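Local coordinates for protein catechol 1,2-dioxygenase (Burkholderia ambifaria, PDB 5VXT) that probably catalyses the iron(III)-dependent intradiol cleavage of catechol by oxygen, the ring-opening reaction that gives cis,cis-muconate, at residues A85-A90 and Y214-Q219; H175-Y178 and P183-K186; I109-G114 and P306-K311; G152-L157 and A163-E168. All coordinates share one frame; numbering follows the deposited sequence.

Contact 1: A85-A90 and Y214-Q219; sequences AALLAA and YGCPPQ. With CAQ (catechol), chain K.
The short helix 85-91 passes beside the irregular chain 214-219, whose backbone comes nearest where the CA atoms of Leu87 and Cys216 lie 8.0 Å apart. One side chain spans most of that gap. Leu87 holds CG anti to its own nitrogen (chi1 -170°), which sends the forked end out from the helix, and both methyls flank the hydroxyl end of Tyr214. CD2 enters a corner of the loop, 3.5 Å from Tyr214 OH and 3.7 Å from Pro217 CD at the corner of the proline ring, with Cys216 SG beside it. CD1 also reaches the substrate and lies 3.4 Å from catechol C1, while Ala90 CB borders the same ligand at C6. From the loop side, the Tyr214 ring offers a face to catechol, whose C2 stands 3.6 Å above the ring centre. The Tyr214 hydroxyl points away from the metal, as expected if this is the family's second tyrosine, which leaves the iron when substrate binds. Helix and loop thus form two walls of the catechol pocket of an intradiol dioxygenase, one from the N-terminal helical region and one from the catalytic region.

Contact 2: H175-Y178 and P183-K186; sequences HGFY and PTGK. With FE (Fe (III) ion), chain J; CAQ (catechol), chain K.
The iron site of this intradiol dioxygenase takes one ligand from a surface loop, and the pairing of Phe177 with Pro183 and Thr184 is a place where that loop packs back on itself, on the side away from the metal. Phe177 and Tyr178 are consecutive but serve different ends. Phe177 turns its side chain toward 183-186, with CG beside the backbone nitrogen (chi1 -65°), and the proline ring settles over one face of the phenyl. Pro183 CD sits 3.6 Å from the centroid of the Phe177 ring and 15° off its normal, a CH-pi contact shifted toward CD1 and CE1. The opposite face is covered from within the loop by the carbonyl of His175, whose O lies 3.9 Å above the plane of the Phe177 ring. Thr184 comes across at roughly a right angle and places CG2 3.8 Å from Phe177 CE2, while its hydroxyl is hydrogen-bonded to Asp182. Tyr178 heads away from this packing: its OH binds the iron(III) ion at 1.9 Å. Catechol chelates the same ion through O3 at 2.3 Å and O4 at 2.5 Å, and His238 and His240 complete the ligands. Asn173 OD1 accepts the backbone N-H groups of both His175 and Phe177, in the turn just before Tyr178. The whole loop joins strand 166-170 to strand 193-197, antiparallel neighbours in one sheet, while both histidine ligands come from strand 238-244 on the other side of 166-170.

Contact 3: I109-G114 and P306-K311; sequences IGLDGG and PRVEGK
Leu111 lays its CD1 methyl over the chain at Pro306-Val308, 3.9 Å from Val308 CG2 and 4.0 Å from Pro306 O. The contact joins two irregular connections at the surface: the loop that follows helix 94-109, and a type I' beta turn, Val308 to Lys311, that comes after strand 295-303. Gly110, with its positive phi of 74°, takes the chain out of the helical conformation, and Leu111 follows directly, facing the turn with CG beside its backbone nitrogen. Val308 supplies CG2, the branch that stands anti to its carbonyl carbon, and of its two methyls this one alone touches Leu111. Pro306 O is buried by the contact and has no polar partner in the model; a methyl can cover this oxygen but not satisfy it. Around the two segments, Leu111 also packs on Arg249, Pro306 on Leu157, and the backbone of Arg307 is hydrogen-bonded to that of Gly247. The turn itself is closed by a reciprocal pair of backbone bonds, Val308 N to Lys311 O at 3.1 Å and Lys311 N to Val308 O at 3.0 Å, with Glu309 and Gly310 at its corners, each with positive phi. Arg307, whose extended side chain sets out away from 109-114, returns NH1 to Gly310 O at 2.7 Å, in a bent bond (139° at the hydrogen) whose donor is tilted out of the carbonyl plane.

Contact 4: G152-L157 and A163-E168; sequences GTVTGL and AGALVE
In the beta sandwich of the dioxygenase fold, the two main sheets meet through inward-facing apolar residues, and Val154, Ala165 and Val167 are a compact instance. Val154 lies on strand 147-155 of one sheet; Val167 lies on strand 166-170 of the other, with Ala165 just ahead of that strand's start. The chain therefore crosses from one sheet to the other through a connection of about ten residues. No hydrogen bond links the two segments: the nearest CA atoms, those of Val154 and Ala165, are 7.4 Å apart, and side chains fill the interval. Val154 shares its contacts between two branches. With CG1 anti to the backbone nitrogen (chi1 176°), that methyl is directed to Ala165 CB at 4.0 Å, leaving CG2 to meet Val167. Strand 147-155 is held in its own sheet by backbone bonds such as Gly152 with Tyr204 and Thr153 with Phe302, and Val167 packs further on Tyr204, Phe206 and Phe302 of that sheet. Further along the chain, Thr155 OG1 donates to Gly156 O at 2.6 Å, in the carbonyl plane and on a lone pair, although Lys160 O is a second partner competing for the one proton. The tightest touch between the segments is that of Val154 CG2 and Val167 CG2, 3.8 Å apart, where the two side chains pass alongside each other, pointing opposite ways.

Two pairs of neighbours emerge from the four contacts. Contacts 1 and 2 share catechol and touch directly, Tyr214 packing against Gly176 and Tyr178; the former is partly buried and walls the substrate, the latter is a surface loop contact next to a metal ligand in sequence. Contacts 3 and 4 meet through Leu157, which rests on Pro306 and the Gly113-Gly114 backbone, yet contact 4 is buried between sheets while contact 3 lies on the surface. None of the four has a hydrogen bond between its segments: van der Waals contact, mostly of apolar carbon, does the joining, with aromatic faces in contacts 1 and 2, and the hydrogen bonds run within each segment or to its neighbours. Contacts 2 and 3 lie on opposite sides of the chain's centre.

Contact 1: A85-A90 and Y214-Q219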
loop_
_atom_site.group_PDB
_atom_site.type_symbol
_atom_site.label_atom_id
_atom_site.label_comp_id
_atom_site.label_asym_id
_atom_site.label_seq_id
_atom_site.Cartn_x
_atom_site.Cartn_y
_atom_site.Cartn_z
ATOM N N ALA B 85 3.986 -6.245 1.615
ATOM C CA ALA B 85 4.245 -5.346 0.491
ATOM C C ALA B 85 5.496 -5.754 -0.288
ATOM O O ALA B 85 5.511 -5.683 -1.525
ATOM C CB ALA B 85 4.349 -3.898 0.976
ATOM N N ALA B 86 6.551 -6.191 0.408
ATOM C CA ALA B 86 7.761 -6.613 -0.297
ATOM C C ALA B 86 7.546 -7.931 -1.032
ATOM O O ALA B 86 8.197 -8.186 -2.054
ATOM C CB ALA B 86 8.941 -6.736 0.672
ATOM N N LEU B 87 6.654 -8.781 -0.529
ATOM C CA LEU B 87 6.327 -10.009 -1.251
ATOM C C LEU B 87 5.598 -9.701 -2.554
ATOM O O LEU B 87 5.851 -10.339 -3.585
ATOM C CB LEU B 87 5.488 -10.921 -0.361
ATOM C CG LEU B 87 5.212 -12.351 -0.811
ATOM C CD1 LEU B 87 6.517 -13.046 -1.098
ATOM C CD2 LEU B 87 4.457 -13.087 0.270
ATOM N N LEU B 88 4.686 -8.729 -2.530
ATOM C CA LEU B 88 4.025 -8.322 -3.764
ATOM C C LEU B 88 4.998 -7.624 -4.710
ATOM O O LEU B 88 4.886 -7.766 -5.937
ATOM C CB LEU B 88 2.839 -7.408 -3.451
ATOM C CG LEU B 88 2.005 -7.011 -4.663
ATOM C CD1 LEU B 88 1.274 -8.229 -5.195
ATOM C CD2 LEU B 88 1.008 -5.924 -4.259
ATOM N N ALA B 89 5.941 -6.843 -4.165
ATOM C CA ALA B 89 6.923 -6.192 -5.023
ATOM C C ALA B 89 7.703 -7.229 -5.824
ATOM O O ALA B 89 8.011 -7.019 -7.005
ATOM C CB ALA B 89 7.863 -5.323 -4.182
ATOM N N ALA B 90 8.013 -8.365 -5.202
ATOM C CA ALA B 90 8.641 -9.461 -5.937
ATOM C C ALA B 90 7.661 -10.088 -6.918
ATOM O O ALA B 90 7.990 -10.306 -8.091
ATOM C CB ALA B 90 9.167 -10.514 -4.963
ATOM N N TYR B 214 9.443 -22.218 -2.485
ATOM C CA TYR B 214 8.633 -21.348 -1.641
ATOM C C TYR B 214 7.243 -21.160 -2.248
ATOM O O TYR B 214 7.049 -21.259 -3.462
ATOM C CB TYR B 214 9.331 -19.989 -1.466
ATOM C CG TYR B 214 8.529 -18.911 -0.754
ATOM C CD1 TYR B 214 8.643 -18.720 0.618
ATOM C CD2 TYR B 214 7.676 -18.069 -1.461
ATOM C CE1 TYR B 214 7.912 -17.734 1.268
ATOM C CE2 TYR B 214 6.937 -17.081 -0.820
ATOM C CZ TYR B 214 7.059 -16.920 0.540
ATOM O OH TYR B 214 6.328 -15.939 1.179
ATOM N N GLY B 215 6.270 -20.908 -1.381
ATOM C CA GLY B 215 4.929 -20.567 -1.822
ATOM C C GLY B 215 4.374 -19.443 -0.977
ATOM O O GLY B 215 4.554 -19.446 0.244
ATOM N N CYS B 216 3.727 -18.463 -1.607
ATOM C CA CYS B 216 3.146 -17.359 -0.858
ATOM C C CYS B 216 2.158 -17.873 0.188
ATOM O O CYS B 216 1.497 -18.898 -0.025
ATOM C CB CYS B 216 2.427 -16.389 -1.796
ATOM S SG CYS B 216 3.501 -15.404 -2.828
ATOM N N PRO B 217 2.033 -17.176 1.318
ATOM C CA PRO B 217 0.954 -17.469 2.269
ATOM C C PRO B 217 -0.385 -17.514 1.555
ATOM O O PRO B 217 -0.777 -16.544 0.885
ATOM C CB PRO B 217 1.026 -16.295 3.255
ATOM C CG PRO B 217 2.439 -15.821 3.175
ATOM C CD PRO B 217 2.892 -16.067 1.763
ATOM N N PRO B 218 -1.113 -18.627 1.669
ATOM C CA PRO B 218 -2.258 -18.845 0.770
ATOM C C PRO B 218 -3.430 -17.906 1.001
ATOM O O PRO B 218 -4.190 -17.662 0.057
ATOM C CB PRO B 218 -2.643 -20.308 1.040
ATOM C CG PRO B 218 -2.084 -20.612 2.392
ATOM C CD PRO B 218 -0.828 -19.804 2.508
ATOM N N GLN B 219 -3.613 -17.379 2.212
ATOM C CA GLN B 219 -4.637 -16.377 2.468
ATOM C C GLN B 219 -4.082 -14.960 2.473
ATOM O O GLN B 219 -4.828 -14.024 2.760
ATOM C CB GLN B 219 -5.337 -16.650 3.803
ATOM C CG GLN B 219 -6.587 -17.506 3.687
ATOM C CD GLN B 219 -6.310 -18.845 3.045
ATOM O OE1 GLN B 219 -5.649 -19.702 3.632
ATOM N NE2 GLN B 219 -6.809 -19.031 1.828
HETATM C C1 CAQ K . 9.550 -14.259 -1.952
HETATM C C2 CAQ K . 10.128 -15.195 -1.098
HETATM C C3 CAQ K . 11.422 -15.630 -1.342
HETATM O O3 CAQ K . 12.034 -16.538 -0.539
HETATM C C4 CAQ K . 12.155 -15.092 -2.503
HETATM O O4 CAQ K . 13.417 -15.522 -2.745
HETATM C C5 CAQ K . 11.541 -14.159 -3.326
HETATM C C6 CAQ K . 10.241 -13.748 -3.049
#

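Contact 2: H175-Y178 and P183-K186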
loop_
_atom_site.group_PDB
_atom_site.type_symbol
_atom_site.label_atom_id
_atom_site.label_comp_id
_atom_site.label_asym_id
_atom_site.label_seq_id
_atom_site.Cartn_x
_atom_site.Cartn_y
_atom_site.Cartn_z
ATOM N N HIS B 175 9.677 -27.888 3.951
ATOM C CA HIS B 175 8.320 -27.388 3.787
ATOM C C HIS B 175 8.294 -26.021 3.121
ATOM O O HIS B 175 7.217 -25.428 2.985
ATOM C CB HIS B 175 7.611 -27.325 5.144
ATOM C CG HIS B 175 7.749 -28.577 5.958
ATOM N ND1 HIS B 175 6.837 -29.609 5.902
ATOM C CD2 HIS B 175 8.695 -28.959 6.848
ATOM C CE1 HIS B 175 7.213 -30.571 6.725
ATOM N NE2 HIS B 175 8.338 -30.201 7.312
ATOM N N GLY B 176 9.453 -25.518 2.701
ATOM C CA GLY B 176 9.533 -24.227 2.046
ATOM C C GLY B 176 9.447 -23.038 2.974
ATOM O O GLY B 176 9.085 -21.943 2.528
ATOM N N PHE B 177 9.776 -23.217 4.253
ATOM C CA PHE B 177 9.715 -22.156 5.250
ATOM C C PHE B 177 11.120 -21.765 5.694
ATOM O O PHE B 177 12.005 -22.619 5.819
ATOM C CB PHE B 177 8.895 -22.590 6.470
ATOM C CG PHE B 177 7.439 -22.827 6.173
ATOM C CD1 PHE B 177 6.738 -21.967 5.335
ATOM C CD2 PHE B 177 6.774 -23.910 6.726
ATOM C CE1 PHE B 177 5.399 -22.188 5.058
ATOM C CE2 PHE B 177 5.433 -24.129 6.460
ATOM C CZ PHE B 177 4.747 -23.273 5.622
ATOM N N TYR B 178 11.311 -20.470 5.929
ATOM C CA TYR B 178 12.575 -19.916 6.396
ATOM C C TYR B 178 12.503 -19.661 7.895
ATOM O O TYR B 178 11.460 -19.253 8.412
ATOM C CB TYR B 178 12.893 -18.595 5.693
ATOM C CG TYR B 178 13.219 -18.676 4.219
ATOM C CD1 TYR B 178 12.237 -18.961 3.278
ATOM C CD2 TYR B 178 14.505 -18.409 3.764
ATOM C CE1 TYR B 178 12.540 -19.009 1.929
ATOM C CE2 TYR B 178 14.812 -18.449 2.424
ATOM C CZ TYR B 178 13.829 -18.754 1.514
ATOM O OH TYR B 178 14.144 -18.790 0.187
ATOM N N PRO B 183 5.499 -20.037 9.633
ATOM C CA PRO B 183 4.145 -19.892 10.182
ATOM C C PRO B 183 3.643 -21.109 10.940
ATOM O O PRO B 183 2.519 -21.073 11.451
ATOM C CB PRO B 183 3.299 -19.643 8.924
ATOM C CG PRO B 183 4.002 -20.426 7.870
ATOM C CD PRO B 183 5.481 -20.325 8.188
ATOM N N THR B 184 4.429 -22.185 11.025
ATOM C CA THR B 184 4.020 -23.375 11.755
ATOM C C THR B 184 4.711 -23.526 13.101
ATOM O O THR B 184 4.220 -24.278 13.947
ATOM C CB THR B 184 4.284 -24.637 10.919
ATOM O OG1 THR B 184 5.663 -24.679 10.528
ATOM C CG2 THR B 184 3.414 -24.644 9.677
ATOM N N GLY B 185 5.822 -22.834 13.314
ATOM C CA GLY B 185 6.525 -22.913 14.577
ATOM C C GLY B 185 7.692 -21.951 14.580
ATOM O O GLY B 185 7.855 -21.142 13.664
ATOM N N LYS B 186 8.503 -22.041 15.628
ATOM C CA LYS B 186 9.703 -21.222 15.757
ATOM C C LYS B 186 10.914 -22.113 15.526
ATOM O O LYS B 186 11.244 -22.951 16.372
ATOM C CB LYS B 186 9.772 -20.546 17.126
HETATM FE FE FE J . 14.076 -17.345 -1.084
HETATM C C1 CAQ K . 9.550 -14.259 -1.952
HETATM C C2 CAQ K . 10.128 -15.195 -1.098
HETATM C C3 CAQ K . 11.422 -15.630 -1.342
HETATM O O3 CAQ K . 12.034 -16.538 -0.539
HETATM C C4 CAQ K . 12.155 -15.092 -2.503
HETATM O O4 CAQ K . 13.417 -15.522 -2.745
HETATM C C5 CAQ K . 11.541 -14.159 -3.326
HETATM C C6 CAQ K . 10.241 -13.748 -3.049
#

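Contact 3: I109-G114 and P306-K311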
loop_
_atom_site.group_PDB
_atom_site.type_symbol
_atom_site.label_atom_id
_atom_site.label_comp_id
_atom_site.label_asym_id
_atom_site.label_seq_id
_atom_site.Cartn_x
_atom_site.Cartn_y
_atom_site.Cartn_z
ATOM N N ILE B 109 28.775 0.695 -18.337
ATOM C CA ILE B 109 30.116 0.982 -17.845
ATOM C C ILE B 109 31.040 -0.224 -17.914
ATOM O O ILE B 109 32.183 -0.138 -17.443
ATOM C CB ILE B 109 30.064 1.527 -16.408
ATOM C CG1 ILE B 109 29.463 0.492 -15.465
ATOM C CG2 ILE B 109 29.269 2.822 -16.365
ATOM C CD1 ILE B 109 29.405 0.949 -14.035
ATOM N N GLY B 110 30.585 -1.343 -18.474
ATOM C CA GLY B 110 31.447 -2.501 -18.608
ATOM C C GLY B 110 31.719 -3.241 -17.317
ATOM O O GLY B 110 32.790 -3.833 -17.165
ATOM N N LEU B 111 30.772 -3.229 -16.379
ATOM C CA LEU B 111 30.884 -3.954 -15.118
ATOM C C LEU B 111 29.967 -5.176 -15.064
ATOM O O LEU B 111 29.489 -5.550 -13.993
ATOM C CB LEU B 111 30.574 -3.033 -13.938
ATOM C CG LEU B 111 31.574 -1.956 -13.515
ATOM C CD1 LEU B 111 31.541 -1.804 -12.003
ATOM C CD2 LEU B 111 32.983 -2.257 -13.997
ATOM N N ASP B 112 29.712 -5.815 -16.201
ATOM C CA ASP B 112 28.723 -6.883 -16.273
ATOM C C ASP B 112 29.351 -8.258 -16.493
ATOM O O ASP B 112 28.720 -9.148 -17.064
ATOM C CB ASP B 112 27.703 -6.578 -17.369
ATOM C CG ASP B 112 28.355 -6.274 -18.705
ATOM O OD1 ASP B 112 29.586 -6.065 -18.733
ATOM O OD2 ASP B 112 27.640 -6.259 -19.731
ATOM N N GLY B 113 30.583 -8.460 -16.033
ATOM C CA GLY B 113 31.230 -9.724 -16.308
ATOM C C GLY B 113 31.356 -10.691 -15.151
ATOM O O GLY B 113 31.890 -11.788 -15.322
ATOM N N GLY B 114 30.885 -10.314 -13.970
ATOM C CA GLY B 114 30.937 -11.205 -12.832
ATOM C C GLY B 114 29.758 -12.156 -12.794
ATOM O O GLY B 114 28.961 -12.259 -13.729
ATOM N N PRO B 306 34.765 -5.047 -9.087
ATOM C CA PRO B 306 35.480 -4.119 -8.207
ATOM C C PRO B 306 34.715 -2.827 -7.966
ATOM O O PRO B 306 33.914 -2.375 -8.787
ATOM C CB PRO B 306 36.763 -3.836 -8.997
ATOM C CG PRO B 306 36.297 -3.869 -10.410
ATOM C CD PRO B 306 35.239 -4.937 -10.480
ATOM N N ARG B 307 34.982 -2.227 -6.810
ATOM C CA ARG B 307 34.529 -0.861 -6.596
ATOM C C ARG B 307 35.184 0.052 -7.625
ATOM O O ARG B 307 36.294 -0.211 -8.098
ATOM C CB ARG B 307 34.870 -0.396 -5.182
ATOM C CG ARG B 307 34.091 -1.108 -4.094
ATOM C CD ARG B 307 34.474 -0.581 -2.724
ATOM N NE ARG B 307 33.472 -0.894 -1.711
ATOM C CZ ARG B 307 32.605 -0.011 -1.223
ATOM N NH1 ARG B 307 32.620 1.246 -1.649
ATOM N NH2 ARG B 307 31.730 -0.381 -0.301
ATOM N N VAL B 308 34.482 1.121 -7.991
ATOM C CA VAL B 308 34.994 2.089 -8.956
ATOM C C VAL B 308 35.282 3.383 -8.211
ATOM O O VAL B 308 34.372 3.994 -7.638
ATOM C CB VAL B 308 34.011 2.299 -10.118
ATOM C CG1 VAL B 308 34.410 3.507 -10.943
ATOM C CG2 VAL B 308 34.028 1.067 -11.000
ATOM N N GLU B 309 36.553 3.793 -8.193
ATOM C CA GLU B 309 36.966 4.951 -7.414
ATOM C C GLU B 309 36.611 4.754 -5.939
ATOM O O GLU B 309 36.272 5.700 -5.227
ATOM C CB GLU B 309 36.338 6.236 -7.980
ATOM C CG GLU B 309 36.982 7.532 -7.514
ATOM C CD GLU B 309 36.604 8.734 -8.366
ATOM O OE1 GLU B 309 37.453 9.184 -9.172
ATOM O OE2 GLU B 309 35.462 9.229 -8.228
ATOM N N GLY B 310 36.646 3.502 -5.484
ATOM C CA GLY B 310 36.327 3.161 -4.118
ATOM C C GLY B 310 34.855 3.097 -3.790
ATOM O O GLY B 310 34.505 2.873 -2.623
ATOM N N LYS B 311 33.973 3.273 -4.769
ATOM C CA LYS B 311 32.546 3.407 -4.509
ATOM C C LYS B 311 31.775 2.193 -5.021
ATOM O O LYS B 311 32.130 1.602 -6.046
ATOM C CB LYS B 311 32.002 4.683 -5.154
#

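Contact 4: G152-L157 and A163-E168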
loop_
_atom_site.group_PDB
_atom_site.type_symbol
_atom_site.label_atom_id
_atom_site.label_comp_id
_atom_site.label_asym_id
_atom_site.label_seq_id
_atom_site.Cartn_x
_atom_site.Cartn_y
_atom_site.Cartn_z
ATOM N N GLY B 152 32.676 -23.478 -2.984
ATOM C CA GLY B 152 33.329 -22.871 -4.118
ATOM C C GLY B 152 34.355 -21.868 -3.660
ATOM O O GLY B 152 34.750 -21.846 -2.493
ATOM N N THR B 153 34.779 -21.030 -4.596
ATOM C CA THR B 153 35.743 -19.984 -4.316
ATOM C C THR B 153 35.164 -18.626 -4.673
ATOM O O THR B 153 34.366 -18.490 -5.610
ATOM C CB THR B 153 37.037 -20.183 -5.096
ATOM O OG1 THR B 153 36.781 -19.948 -6.486
ATOM C CG2 THR B 153 37.559 -21.594 -4.910
ATOM N N VAL B 154 35.575 -17.632 -3.899
ATOM C CA VAL B 154 35.306 -16.230 -4.176
ATOM C C VAL B 154 36.530 -15.666 -4.878
ATOM O O VAL B 154 37.628 -15.643 -4.307
ATOM C CB VAL B 154 35.008 -15.455 -2.886
ATOM C CG1 VAL B 154 34.833 -13.960 -3.182
ATOM C CG2 VAL B 154 33.795 -16.049 -2.192
ATOM N N THR B 155 36.350 -15.239 -6.120
ATOM C CA THR B 155 37.413 -14.612 -6.884
ATOM C C THR B 155 36.967 -13.238 -7.365
ATOM O O THR B 155 35.774 -12.928 -7.410
ATOM C CB THR B 155 37.812 -15.455 -8.098
ATOM O OG1 THR B 155 38.588 -14.649 -8.987
ATOM C CG2 THR B 155 36.590 -15.917 -8.839
ATOM N N GLY B 156 37.953 -12.417 -7.734
ATOM C CA GLY B 156 37.692 -11.206 -8.476
ATOM C C GLY B 156 37.631 -11.481 -9.965
ATOM O O GLY B 156 37.746 -12.618 -10.426
ATOM N N LEU B 157 37.460 -10.404 -10.734
ATOM C CA LEU B 157 37.392 -10.541 -12.185
ATOM C C LEU B 157 38.684 -11.085 -12.788
ATOM O O LEU B 157 38.660 -11.603 -13.910
ATOM C CB LEU B 157 37.052 -9.197 -12.822
ATOM C CG LEU B 157 35.598 -8.728 -12.716
ATOM C CD1 LEU B 157 35.472 -7.336 -13.275
ATOM C CD2 LEU B 157 34.661 -9.680 -13.449
ATOM N N ALA B 163 40.505 -12.952 -0.178
ATOM C CA ALA B 163 40.630 -13.282 1.230
ATOM C C ALA B 163 39.694 -12.411 2.060
ATOM O O ALA B 163 39.495 -11.231 1.766
ATOM C CB ALA B 163 42.076 -13.102 1.690
ATOM N N GLY B 164 39.105 -13.009 3.091
ATOM C CA GLY B 164 38.307 -12.245 4.023
ATOM C C GLY B 164 36.988 -11.754 3.484
ATOM O O GLY B 164 36.419 -10.809 4.040
ATOM N N ALA B 165 36.488 -12.352 2.406
ATOM C CA ALA B 165 35.144 -12.042 1.933
ATOM C C ALA B 165 34.115 -12.739 2.809
ATOM O O ALA B 165 34.329 -13.861 3.277
ATOM C CB ALA B 165 34.965 -12.471 0.476
ATOM N N LEU B 166 33.001 -12.064 3.048
ATOM C CA LEU B 166 31.921 -12.613 3.854
ATOM C C LEU B 166 30.848 -13.165 2.922
ATOM O O LEU B 166 30.198 -12.407 2.191
ATOM C CB LEU B 166 31.341 -11.552 4.785
ATOM C CG LEU B 166 30.246 -12.060 5.722
ATOM C CD1 LEU B 166 30.851 -13.054 6.704
ATOM C CD2 LEU B 166 29.599 -10.900 6.449
ATOM N N VAL B 167 30.659 -14.477 2.951
ATOM C CA VAL B 167 29.598 -15.133 2.196
ATOM C C VAL B 167 28.472 -15.457 3.162
ATOM O O VAL B 167 28.661 -16.224 4.113
ATOM C CB VAL B 167 30.106 -16.404 1.494
ATOM C CG1 VAL B 167 28.982 -17.029 0.663
ATOM C CG2 VAL B 167 31.316 -16.095 0.631
ATOM N N GLU B 168 27.298 -14.870 2.931
ATOM C CA GLU B 168 26.112 -15.203 3.697
ATOM C C GLU B 168 25.162 -16.019 2.835
ATOM O O GLU B 168 25.087 -15.830 1.618
ATOM C CB GLU B 168 25.397 -13.943 4.193
ATOM C CG GLU B 168 26.275 -13.089 5.064
ATOM C CD GLU B 168 25.579 -11.839 5.499
ATOM O OE1 GLU B 168 24.737 -11.929 6.414
ATOM O OE2 GLU B 168 25.870 -10.777 4.916
#